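PDB 3OIS: cysteine protease from Xylella fastidiosa, which probably cleaves peptide bonds as a papain-family cysteine protease and can bind uridine-5'-diphosphate. Local coordinates for residues A[104-109]-A[171-176]; A[142-147]-A[164-169]. All blocks are in the same frame, centred on the assembly; numbering follows the deposited sequence.

Interaction 1 (A[104-109]-A[171-176]); sequences RLFIYY and QCYKDA
Phe106 and Tyr173 meet as a T-shaped (edge-to-face) aromatic pair, which here spans the gap between two widely spaced helical segments. The edge of Phe106 points at the face of Tyr173, with ring centroids 5.0 Å apart and planes at 61°; Phe106 CE1 lies 3.8 Å above the middle of the tyrosine ring. With CG anti to the backbone N (chi1 -178°), Phe106 reaches straight out from its helix and bridges axes that approach no closer than 11.9 Å.

Apolar packing adds to the grip on the phenylalanine. Ala176 CB sits at the far end of the ring, 3.6 Å from Phe106 CZ, and Cys172 CB makes a longer approach of 4.4 Å to Phe106 CD1 on the ring's flank.

Tyr173 OH makes a van der Waals contact with the Tyr109 ring, 3.8 Å from Tyr109 CD2, the two side chains lying roughly at right angles. Its polar partner is Asn110 OD1, one residue beyond 104-109, to which it is hydrogen-bonded. No hydrogen bond links the segments directly.

The segments cross nearly perpendicularly, at -97°, joining helix 104-114 to the short helix 170-176; on another side of helix 104-114, Arg104 and Ile107 touch helix 78-93.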
ATOM      1  N   ARG A 104       5.812  10.224   0.798  1.00 12.26           N
ATOM      2  CA  ARG A 104       5.023   9.273   1.621  1.00 12.78           C
ATOM      3  C   ARG A 104       4.525   9.939   2.881  1.00 14.33           C
ATOM      4  O   ARG A 104       3.378   9.702   3.289  1.00 13.44           O
ATOM      5  CB  ARG A 104       5.892   8.078   1.957  1.00 13.35           C
ATOM      6  CG  ARG A 104       6.064   7.157   0.664  1.00 15.51           C
ATOM      7  CD  ARG A 104       7.203   6.139   0.900  1.00 13.68           C
ATOM      8  NE  ARG A 104       8.542   6.737   1.046  1.00 14.03           N
ATOM      9  CZ  ARG A 104       9.591   6.215   1.700  1.00 13.64           C
ATOM     10  NH1 ARG A 104       9.508   5.062   2.372  1.00 14.07           N
ATOM     11  NH2 ARG A 104      10.769   6.936   1.702  1.00 17.13           N
ATOM     12  N   LEU A 105       5.339  10.820   3.477  1.00 12.92           N
ATOM     13  CA  LEU A 105       4.856  11.467   4.719  1.00 13.82           C
ATOM     14  C   LEU A 105       3.787  12.502   4.397  1.00 13.39           C
ATOM     15  O   LEU A 105       2.920  12.707   5.195  1.00 13.77           O
ATOM     16  CB  LEU A 105       5.972  12.197   5.458  1.00 12.01           C
ATOM     17  CG  LEU A 105       6.963  11.271   6.166  1.00 12.41           C
ATOM     18  CD1 LEU A 105       7.892  12.161   7.025  1.00 14.96           C
ATOM     19  CD2 LEU A 105       6.211  10.268   7.089  1.00 18.63           C
ATOM     20  N   PHE A 106       3.854  13.133   3.189  1.00 13.13           N
ATOM     21  CA  PHE A 106       2.754  14.022   2.804  1.00 13.81           C
ATOM     22  C   PHE A 106       1.406  13.195   2.765  1.00 14.20           C
ATOM     23  O   PHE A 106       0.319  13.663   3.230  1.00 14.86           O
ATOM     24  CB  PHE A 106       2.972  14.612   1.399  1.00 13.08           C
ATOM     25  CG  PHE A 106       1.898  15.568   0.968  1.00 10.96           C
ATOM     26  CD1 PHE A 106       2.004  16.933   1.297  1.00 16.09           C
ATOM     27  CD2 PHE A 106       0.772  15.124   0.236  1.00 11.93           C
ATOM     28  CE1 PHE A 106       1.028  17.796   0.904  1.00 14.10           C
ATOM     29  CE2 PHE A 106      -0.243  16.011  -0.143  1.00 14.18           C
ATOM     30  CZ  PHE A 106      -0.077  17.379   0.222  1.00 12.24           C
ATOM     31  N   ILE A 107       1.429  12.031   2.170  1.00 14.38           N
ATOM     32  CA  ILE A 107       0.226  11.215   2.154  1.00 14.05           C
ATOM     33  C   ILE A 107      -0.174  10.865   3.583  1.00 14.03           C
ATOM     34  O   ILE A 107      -1.334  11.028   3.915  1.00 13.10           O
ATOM     35  CB  ILE A 107       0.341   9.982   1.266  1.00 15.05           C
ATOM     36  CG1 ILE A 107       0.578  10.383  -0.225  1.00 15.09           C
ATOM     37  CG2 ILE A 107      -0.899   9.005   1.338  1.00 15.32           C
ATOM     38  CD1 ILE A 107       1.106   9.225  -0.966  1.00 11.66           C
ATOM     39  N   TYR A 108       0.764  10.359   4.362  1.00 14.20           N
ATOM     40  CA  TYR A 108       0.465   9.818   5.716  1.00 13.14           C
ATOM     41  C   TYR A 108      -0.045  10.936   6.640  1.00 12.30           C
ATOM     42  O   TYR A 108      -0.921  10.709   7.452  1.00 12.21           O
ATOM     43  CB  TYR A 108       1.689   9.068   6.290  1.00 13.53           C
ATOM     44  CG  TYR A 108       1.419   8.289   7.590  1.00 12.63           C
ATOM     45  CD1 TYR A 108       0.213   7.527   7.735  1.00 11.46           C
ATOM     46  CD2 TYR A 108       2.400   8.238   8.594  1.00 13.24           C
ATOM     47  CE1 TYR A 108       0.007   6.767   8.921  1.00 11.51           C
ATOM     48  CE2 TYR A 108       2.185   7.547   9.809  1.00 11.97           C
ATOM     49  CZ  TYR A 108       0.960   6.830   9.946  1.00 13.39           C
ATOM     50  OH  TYR A 108       0.816   6.121  11.096  1.00 12.87           O
ATOM     51  N   TYR A 109       0.511  12.145   6.532  1.00 13.47           N
ATOM     52  CA  TYR A 109       0.075  13.251   7.407  1.00 12.97           C
ATOM     53  C   TYR A 109      -1.390  13.579   7.070  1.00 13.38           C
ATOM     54  O   TYR A 109      -2.286  13.615   7.962  1.00 13.34           O
ATOM     55  CB  TYR A 109       1.012  14.482   7.214  1.00 12.71           C
ATOM     56  CG  TYR A 109       0.577  15.634   8.068  1.00 14.79           C
ATOM     57  CD1 TYR A 109       1.160  15.817   9.279  1.00 16.40           C
ATOM     58  CD2 TYR A 109      -0.430  16.499   7.668  1.00 15.69           C
ATOM     59  CE1 TYR A 109       0.724  16.839  10.128  1.00 16.65           C
ATOM     60  CE2 TYR A 109      -0.828  17.585   8.525  1.00 14.31           C
ATOM     61  CZ  TYR A 109      -0.269  17.706   9.686  1.00 19.17           C
ATOM     62  OH  TYR A 109      -0.674  18.750  10.432  1.00 19.99           O
ATOM     63  N   GLN A 171       4.022  25.377   0.494  1.00 20.66           N
ATOM     64  CA  GLN A 171       4.580  25.147  -0.876  1.00 21.61           C
ATOM     65  C   GLN A 171       4.342  23.676  -1.292  1.00 20.88           C
ATOM     66  O   GLN A 171       3.987  23.398  -2.424  1.00 20.28           O
ATOM     67  CB  GLN A 171       6.082  25.529  -1.060  1.00 23.10           C
ATOM     68  CG  GLN A 171       6.537  25.676  -2.581  1.00 26.02           C
ATOM     69  CD  GLN A 171       5.557  26.535  -3.530  1.00 30.71           C
ATOM     70  OE1 GLN A 171       5.155  27.647  -3.181  1.00 31.37           O
ATOM     71  NE2 GLN A 171       5.144  25.950  -4.709  1.00 30.80           N
ATOM     72  N   CYS A 172       4.490  22.772  -0.326  1.00 20.21           N
ATOM     73  CA  CYS A 172       4.191  21.332  -0.547  1.00 19.78           C
ATOM     74  C   CYS A 172       2.768  21.109  -0.969  1.00 19.89           C
ATOM     75  O   CYS A 172       2.523  20.426  -1.940  1.00 18.57           O
ATOM     76  CB  CYS A 172       4.510  20.562   0.719  1.00 18.28           C
ATOM     77  SG  CYS A 172       6.236  20.393   1.026  1.00 24.89           S
ATOM     78  N   TYR A 173       1.808  21.699  -0.250  1.00 20.41           N
ATOM     79  CA  TYR A 173       0.415  21.595  -0.655  1.00 20.35           C
ATOM     80  C   TYR A 173       0.138  22.139  -2.047  1.00 21.06           C
ATOM     81  O   TYR A 173      -0.655  21.559  -2.820  1.00 22.08           O
ATOM     82  CB  TYR A 173      -0.472  22.241   0.394  1.00 21.03           C
ATOM     83  CG  TYR A 173      -0.669  21.382   1.647  1.00 19.43           C
ATOM     84  CD1 TYR A 173       0.111  21.561   2.778  1.00 19.66           C
ATOM     85  CD2 TYR A 173      -1.699  20.409   1.671  1.00 18.29           C
ATOM     86  CE1 TYR A 173      -0.091  20.810   3.949  1.00 20.07           C
ATOM     87  CE2 TYR A 173      -1.943  19.658   2.846  1.00 18.48           C
ATOM     88  CZ  TYR A 173      -1.152  19.796   3.923  1.00 15.41           C
ATOM     89  OH  TYR A 173      -1.323  19.091   5.083  1.00 18.51           O
ATOM     90  N   LYS A 174       0.747  23.305  -2.372  1.00 21.06           N
ATOM     91  CA  LYS A 174       0.511  23.862  -3.706  1.00 22.13           C
ATOM     92  C   LYS A 174       1.080  22.929  -4.792  1.00 20.24           C
ATOM     93  O   LYS A 174       0.383  22.616  -5.778  1.00 19.08           O
ATOM     94  CB  LYS A 174       1.183  25.225  -3.796  1.00 23.60           C
ATOM     95  CG  LYS A 174       0.882  25.993  -5.062  1.00 31.20           C
ATOM     96  CD  LYS A 174       1.026  27.549  -4.834  1.00 38.37           C
ATOM     97  CE  LYS A 174       1.301  28.310  -6.153  1.00 42.51           C
ATOM     98  NZ  LYS A 174       2.628  27.785  -6.680  1.00 43.20           N
ATOM     99  N   ASP A 175       2.316  22.501  -4.643  1.00 19.17           N
ATOM    100  CA  ASP A 175       2.942  21.607  -5.641  1.00 19.97           C
ATOM    101  C   ASP A 175       2.173  20.266  -5.740  1.00 20.01           C
ATOM    102  O   ASP A 175       1.970  19.714  -6.814  1.00 18.92           O
ATOM    103  CB  ASP A 175       4.435  21.402  -5.326  1.00 21.01           C
ATOM    104  CG  ASP A 175       5.263  22.685  -5.504  1.00 23.68           C
ATOM    105  OD1 ASP A 175       4.823  23.582  -6.228  1.00 25.81           O
ATOM    106  OD2 ASP A 175       6.299  22.814  -4.867  1.00 29.08           O
ATOM    107  N   ALA A 176       1.694  19.762  -4.596  1.00 18.57           N
ATOM    108  CA  ALA A 176       1.012  18.475  -4.635  1.00 18.32           C
ATOM    109  C   ALA A 176      -0.182  18.463  -5.564  1.00 18.82           C
ATOM    110  O   ALA A 176      -0.538  17.414  -6.131  1.00 17.59           O
ATOM    111  CB  ALA A 176       0.569  18.101  -3.199  1.00 14.17           C
TER

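Interaction 2 (A[142-147]-A[164-169]); sequences KEWPYG and ASKKPS
Trp144 and Pro168 come together because the indole leaves its backbone with CG anti to the N (chi1 -162°), which sends it across toward 164-169, where one face meets the proline, while Lys166 bends at chi3 (37°) and brings its CE back to the ring's outer rim. The motif is a CH-pi contact between a tryptophan face and a proline, here joining two irregular segments of the long loop between helices 126-135 and 170-176 in the papain-like fold. The segments run in nearly opposite directions, yet no direct hydrogen bond passes between them; aromatic packing and water do the work.

Pro168 CA stands 3.4 Å from the centroid of the six-membered ring of Trp144, only 12° off the ring normal. The pyrrolidine extends from there toward the five-membered ring, and its CG reaches 3.6 Å from Trp144 NE1. The C-H of CA, beside the proline nitrogen, is probably somewhat polarised, which would favour its placement over the pi cloud. Ser169 N follows over the same face, close to CZ3, and the side chain of Ser169 turns to its own task as the N-cap of helix 170-176, accepting from Cys172 N.

Along its rim the indole meets Lys166, whose CE lies 3.5 Å from Trp144 CH2. Lys166 O lies at the ring edge near CZ2, too far from NE1 for a direct bond, and a water spans the gap. That water sits in the indole plane and accepts from NE1, satisfying the tryptophan N-H; it is placed to donate to Lys166 O, though other acceptors compete for its protons.

A second bridge ties the other ends of the segments: its water donates to Gly147 O at 2.9 Å and accepts from Ala164 N at 2.9 Å.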
ATOM      1  N   LYS A 142      11.436  14.753  -2.359  1.00 19.41           N
ATOM      2  CA  LYS A 142      12.494  15.745  -2.066  1.00 20.82           C
ATOM      3  C   LYS A 142      12.036  16.981  -1.390  1.00 20.36           C
ATOM      4  O   LYS A 142      12.798  17.530  -0.578  1.00 22.48           O
ATOM      5  CB  LYS A 142      13.369  16.056  -3.311  1.00 22.69           C
ATOM      6  CG  LYS A 142      14.413  14.921  -3.522  1.00 27.70           C
ATOM      7  CD  LYS A 142      15.141  14.895  -4.871  1.00 32.36           C
ATOM      8  CE  LYS A 142      16.192  13.777  -4.871  1.00 34.37           C
ATOM      9  NZ  LYS A 142      17.140  13.874  -6.041  1.00 39.97           N
ATOM     10  N   GLU A 143      10.817  17.431  -1.701  1.00 21.25           N
ATOM     11  CA  GLU A 143      10.208  18.611  -1.104  0.50 20.32           C
ATOM     12  C   GLU A 143       9.653  18.335   0.303  1.00 20.77           C
ATOM     13  O   GLU A 143       9.498  19.236   1.113  1.00 19.81           O
ATOM     14  CB  GLU A 143       9.067  19.077  -2.016  0.50 21.34           C
ATOM     15  CG  GLU A 143       8.471  20.426  -1.705  0.50 20.46           C
ATOM     16  CD  GLU A 143       7.491  20.871  -2.790  0.50 23.16           C
ATOM     17  OE1 GLU A 143       7.172  20.068  -3.702  0.50 14.15           O
ATOM     18  OE2 GLU A 143       7.046  22.053  -2.744  0.50 21.04           O
ATOM     19  N   TRP A 144       9.328  17.062   0.592  1.00 19.02           N
ATOM     20  CA  TRP A 144       8.804  16.686   1.939  1.00 18.42           C
ATOM     21  C   TRP A 144       9.358  15.309   2.272  1.00 17.11           C
ATOM     22  O   TRP A 144       8.667  14.254   2.019  1.00 17.46           O
ATOM     23  CB  TRP A 144       7.239  16.719   2.008  1.00 18.99           C
ATOM     24  CG  TRP A 144       6.766  16.778   3.449  1.00 19.89           C
ATOM     25  CD1 TRP A 144       6.062  15.807   4.141  1.00 17.55           C
ATOM     26  CD2 TRP A 144       6.998  17.855   4.388  1.00 19.14           C
ATOM     27  NE1 TRP A 144       5.890  16.198   5.438  1.00 17.11           N
ATOM     28  CE2 TRP A 144       6.396  17.476   5.619  1.00 21.52           C
ATOM     29  CE3 TRP A 144       7.652  19.087   4.314  1.00 20.85           C
ATOM     30  CZ2 TRP A 144       6.464  18.295   6.781  1.00 22.06           C
ATOM     31  CZ3 TRP A 144       7.657  19.938   5.449  1.00 18.85           C
ATOM     32  CH2 TRP A 144       7.104  19.520   6.673  1.00 19.28           C
ATOM     33  N   PRO A 145      10.612  15.290   2.725  1.00 18.16           N
ATOM     34  CA  PRO A 145      11.359  14.030   2.731  1.00 17.88           C
ATOM     35  C   PRO A 145      10.916  13.089   3.848  1.00 16.93           C
ATOM     36  O   PRO A 145      10.327  13.516   4.832  1.00 17.32           O
ATOM     37  CB  PRO A 145      12.822  14.452   2.932  1.00 19.02           C
ATOM     38  CG  PRO A 145      12.822  15.952   3.199  1.00 21.27           C
ATOM     39  CD  PRO A 145      11.485  16.497   2.834  1.00 19.13           C
ATOM     40  N   TYR A 146      11.220  11.812   3.659  1.00 18.12           N
ATOM     41  CA  TYR A 146      10.830  10.769   4.608  1.00 16.52           C
ATOM     42  C   TYR A 146      11.707  10.693   5.847  1.00 18.02           C
ATOM     43  O   TYR A 146      12.909  10.827   5.732  1.00 20.10           O
ATOM     44  CB  TYR A 146      10.877   9.427   3.847  1.00 16.43           C
ATOM     45  CG  TYR A 146      10.021   8.364   4.522  1.00 15.77           C
ATOM     46  CD1 TYR A 146       8.616   8.435   4.445  1.00 14.44           C
ATOM     47  CD2 TYR A 146      10.641   7.302   5.210  1.00 14.17           C
ATOM     48  CE1 TYR A 146       7.818   7.433   5.097  1.00 16.69           C
ATOM     49  CE2 TYR A 146       9.899   6.339   5.931  1.00 13.16           C
ATOM     50  CZ  TYR A 146       8.459   6.415   5.805  1.00 13.30           C
ATOM     51  OH  TYR A 146       7.709   5.429   6.410  1.00 15.70           O
ATOM     52  N   GLY A 147      11.121  10.491   7.034  1.00 14.83           N
ATOM     53  CA  GLY A 147      11.923  10.295   8.238  1.00 16.81           C
ATOM     54  C   GLY A 147      11.075   9.384   9.086  1.00 15.80           C
ATOM     55  O   GLY A 147       9.910   9.667   9.244  1.00 17.61           O
ATOM     56  N   ALA A 164       7.141  12.533  10.901  1.00 14.98           N
ATOM     57  CA  ALA A 164       5.743  12.109  10.619  1.00 14.69           C
ATOM     58  C   ALA A 164       4.654  13.017  11.170  1.00 13.99           C
ATOM     59  O   ALA A 164       3.519  13.036  10.649  1.00 16.10           O
ATOM     60  CB  ALA A 164       5.487  10.589  11.105  1.00 13.62           C
ATOM     61  N   SER A 165       4.965  13.736  12.229  1.00 14.40           N
ATOM     62  CA  SER A 165       3.897  14.614  12.827  1.00 15.96           C
ATOM     63  C   SER A 165       3.983  16.073  12.374  1.00 18.61           C
ATOM     64  O   SER A 165       3.129  16.907  12.720  1.00 19.17           O
ATOM     65  CB  SER A 165       3.968  14.513  14.359  1.00 17.20           C
ATOM     66  OG  SER A 165       5.235  15.042  14.769  1.00 21.79           O
ATOM     67  N   LYS A 166       4.993  16.394  11.560  1.00 17.47           N
ATOM     68  CA  LYS A 166       5.120  17.760  11.018  1.00 19.96           C
ATOM     69  C   LYS A 166       4.168  18.089   9.849  1.00 18.95           C
ATOM     70  O   LYS A 166       4.001  17.295   8.888  1.00 18.60           O
ATOM     71  CB  LYS A 166       6.572  17.912  10.541  1.00 20.29           C
ATOM     72  CG  LYS A 166       7.615  18.095  11.610  1.00 27.00           C
ATOM     73  CD  LYS A 166       8.813  18.823  10.962  1.00 33.31           C
ATOM     74  CE  LYS A 166       8.260  19.862   9.958  1.00 31.75           C
ATOM     75  NZ  LYS A 166       9.183  21.060   9.781  1.00 38.44           N
ATOM     76  N   LYS A 167       3.528  19.259   9.896  1.00 18.25           N
ATOM     77  CA  LYS A 167       2.613  19.671   8.861  1.00 18.58           C
ATOM     78  C   LYS A 167       3.447  20.082   7.603  1.00 19.87           C
ATOM     79  O   LYS A 167       4.333  20.917   7.729  1.00 17.99           O
ATOM     80  CB  LYS A 167       1.767  20.899   9.324  1.00 20.17           C
ATOM     81  CG  LYS A 167       0.809  21.342   8.236  1.00 22.26           C
ATOM     82  CD  LYS A 167      -0.032  22.528   8.634  1.00 29.18           C
ATOM     83  CE  LYS A 167      -0.973  22.856   7.482  1.00 32.85           C
ATOM     84  NZ  LYS A 167      -2.098  23.657   8.000  1.00 37.58           N
ATOM     85  N   PRO A 168       3.167  19.510   6.444  1.00 17.32           N
ATOM     86  CA  PRO A 168       3.886  19.946   5.233  1.00 18.15           C
ATOM     87  C   PRO A 168       3.623  21.453   4.934  1.00 19.30           C
ATOM     88  O   PRO A 168       2.542  22.043   5.188  1.00 18.44           O
ATOM     89  CB  PRO A 168       3.297  19.102   4.119  1.00 19.63           C
ATOM     90  CG  PRO A 168       2.745  17.783   4.872  1.00 17.51           C
ATOM     91  CD  PRO A 168       2.264  18.342   6.175  1.00 18.25           C
ATOM     92  N   SER A 169       4.658  22.040   4.377  1.00 21.07           N
ATOM     93  CA  SER A 169       4.649  23.458   4.100  1.00 20.66           C
ATOM     94  C   SER A 169       3.586  23.836   3.100  1.00 20.38           C
ATOM     95  O   SER A 169       3.063  23.038   2.292  1.00 19.61           O
ATOM     96  CB  SER A 169       6.032  23.817   3.537  1.00 20.11           C
ATOM     97  OG  SER A 169       6.034  23.552   2.141  1.00 21.52           O
TER
HETATM   98  O   HOH W   1       4.772  14.932   7.864  1.00 18.21           O
HETATM   99  O   HOH W   2       8.710  10.310  11.841  1.00 16.61           O

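How the interactions relate
Interactions 1 and 2 are neighbouring parts of one packed region, their centres 7 Å apart. Along the chain the order is 104-109, 142-147, 164-169 and 171-176, which nests interaction 2 inside the loop closed by interaction 1. Helix 170-176 follows directly on 164-169, and Pro168 packs on Phe106, Tyr109 and Tyr173, thus lying against both partners of the helix pair. Arg104 adds a cation-pi contact with Tyr146. The long loop is therefore held to helix 104-114 at both of its segments, all within the papain-like part of the chain. The UDP pocket lies near interaction 1, with Lys135 about 9 Å from Phe106 between side chains.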